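Local coordinates for Lmo2445 protein (Listeria monocytogenes EGD-e, PDB 5HZL) that is a secreted internalin-like leucine-rich repeat protein that binds calcium ions and whose function is unknown, at residues P15-I20 / T45-D50. Numbering follows the deposited sequence.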
loop_
_atom_site.group_PDB
_atom_site.type_symbol
_atom_site.label_atom_id
_atom_site.label_comp_id
_atom_site.label_asym_id
_atom_site.label_seq_id
_atom_site.Cartn_x
_atom_site.Cartn_y
_atom_site.Cartn_z
ATOM N N PRO A 15 18.090 -21.767 20.347
ATOM C CA PRO A 15 17.581 -22.699 21.363
ATOM C C PRO A 15 17.278 -22.083 22.724
ATOM O O PRO A 15 18.062 -21.282 23.218
ATOM C CB PRO A 15 18.697 -23.752 21.476
ATOM C CG PRO A 15 19.631 -23.506 20.333
ATOM C CD PRO A 15 19.502 -22.048 20.021
ATOM N N LEU A 16 16.133 -22.465 23.296
ATOM C CA LEU A 16 15.664 -22.002 24.609
ATOM C C LEU A 16 15.752 -23.147 25.656
ATOM O O LEU A 16 15.648 -24.316 25.287
ATOM C CB LEU A 16 14.219 -21.507 24.503
ATOM C CG LEU A 16 13.925 -20.332 23.555
ATOM C CD1 LEU A 16 12.431 -20.034 23.542
ATOM C CD2 LEU A 16 14.711 -19.083 23.930
ATOM N N PRO A 17 15.887 -22.843 26.949
ATOM C CA PRO A 17 15.932 -21.471 27.483
ATOM C C PRO A 17 17.180 -20.677 27.122
ATOM O O PRO A 17 18.250 -21.245 26.860
ATOM C CB PRO A 17 15.858 -21.678 29.005
ATOM C CG PRO A 17 15.370 -23.071 29.193
ATOM C CD PRO A 17 15.884 -23.839 28.025
ATOM N N ALA A 18 17.016 -19.364 27.090
ATOM C CA ALA A 18 18.113 -18.451 26.777
ATOM C C ALA A 18 17.759 -17.034 27.185
ATOM O O ALA A 18 16.575 -16.728 27.346
ATOM C CB ALA A 18 18.420 -18.493 25.288
ATOM N N PRO A 19 18.776 -16.164 27.362
ATOM C CA PRO A 19 18.459 -14.763 27.701
ATOM C C PRO A 19 17.734 -14.071 26.544
ATOM O O PRO A 19 17.938 -14.421 25.369
ATOM C CB PRO A 19 19.835 -14.105 27.942
ATOM C CG PRO A 19 20.813 -15.215 28.035
ATOM C CD PRO A 19 20.230 -16.395 27.296
ATOM N N ILE A 20 16.907 -13.088 26.876
ATOM C CA ILE A 20 16.156 -12.362 25.853
ATOM C C ILE A 20 17.092 -11.721 24.830
ATOM O O ILE A 20 16.829 -11.826 23.630
ATOM C CB ILE A 20 15.221 -11.321 26.480
ATOM C CG1 ILE A 20 14.236 -12.015 27.431
ATOM C CG2 ILE A 20 14.448 -10.594 25.391
ATOM C CD1 ILE A 20 13.400 -11.084 28.275
ATOM N N THR A 45 16.374 -14.838 31.543
ATOM C CA THR A 45 16.108 -16.002 30.730
ATOM C C THR A 45 14.618 -16.211 30.514
ATOM O O THR A 45 13.816 -16.037 31.433
ATOM C CB THR A 45 16.722 -17.240 31.404
ATOM O OG1 THR A 45 18.135 -17.053 31.494
ATOM C CG2 THR A 45 16.461 -18.505 30.618
ATOM N N ILE A 46 14.269 -16.580 29.284
ATOM C CA ILE A 46 12.895 -16.877 28.904
ATOM C C ILE A 46 12.812 -18.298 28.368
ATOM O O ILE A 46 13.788 -18.839 27.819
ATOM C CB ILE A 46 12.326 -15.903 27.856
ATOM C CG1 ILE A 46 13.212 -15.865 26.592
ATOM C CG2 ILE A 46 12.188 -14.530 28.491
ATOM C CD1 ILE A 46 12.637 -15.056 25.452
ATOM N N THR A 47 11.628 -18.876 28.523
ATOM C CA THR A 47 11.347 -20.228 28.098
ATOM C C THR A 47 10.358 -20.177 26.975
ATOM O O THR A 47 9.777 -19.126 26.720
ATOM C CB THR A 47 10.714 -21.032 29.258
ATOM O OG1 THR A 47 9.481 -20.411 29.649
ATOM C CG2 THR A 47 11.659 -21.096 30.474
ATOM N N GLN A 48 10.157 -21.312 26.307
ATOM C CA GLN A 48 9.171 -21.381 25.237
ATOM C C GLN A 48 7.785 -21.129 25.861
ATOM O O GLN A 48 6.919 -20.560 25.203
ATOM C CB GLN A 48 9.235 -22.710 24.473
ATOM C CG GLN A 48 8.224 -22.819 23.329
ATOM C CD GLN A 48 8.401 -21.763 22.250
ATOM O OE1 GLN A 48 9.482 -21.609 21.677
ATOM N NE2 GLN A 48 7.323 -21.049 21.945
ATOM N N ALA A 49 7.602 -21.538 27.124
ATOM C CA ALA A 49 6.352 -21.308 27.864
ATOM C C ALA A 49 6.089 -19.812 28.076
ATOM O O ALA A 49 4.929 -19.397 28.104
ATOM C CB ALA A 49 6.375 -22.021 29.198
ATOM N N ASP A 50 7.151 -19.013 28.241
ATOM C CA ASP A 50 7.010 -17.553 28.395
ATOM C C ASP A 50 6.558 -16.944 27.057
ATOM O O ASP A 50 5.635 -16.118 27.025
ATOM C CB ASP A 50 8.312 -16.874 28.872
ATOM C CG ASP A 50 8.638 -17.141 30.350
ATOM O OD1 ASP A 50 7.714 -17.111 31.192
ATOM O OD2 ASP A 50 9.836 -17.321 30.681
#
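Ala18 and Ile46 form the hydrogen-bonded pair of a two-residue antiparallel ladder. Ile46 N donates almost straight to Ala18 O (3.0 Å, N-H...O 173°), whereas the return bond from Ala18 N to Ile46 O is long and weak at 3.4 Å. Pro19, which has no N-H to give, suits the next, non-hydrogen-bonded position opposite Thr45; it occupies the N-cap position, just before helix 20-23.

Van der Waals contacts flank this ladder. At chi1 56° Ile46 CG2 lies anti to the carbonyl carbon, beside the backbone N, and from there meets Ile20 CG1 at 3.4 Å, the two side chains crossing at about a right angle; both are branched and apolar, as their burial asks. Leu16 CD1 touches the backbone at the helix start, 3.8 Å from Gln48 N. Pro17, after a cis peptide bond, lays CB 3.6 Å from Thr45 CG2.

Thr47 and Asp50, short enough to reach each other's backbone N-H, cap the helix start: Thr47 OG1 accepts from Asp50 N and Asp50 OD2 from Thr47 N, a capping box.

The ladder lies in the region matching the internalin N-terminal family, of the EF-hand clan; the Ile20 backbone bonds to that of Asp44, a calcium ligand. Ile20 packs on helix 27-36, and Leu16 and Ile46 reach Leu51 of helix 48-51, which precedes strand 56-58, an outermost strand of the parallel sheet.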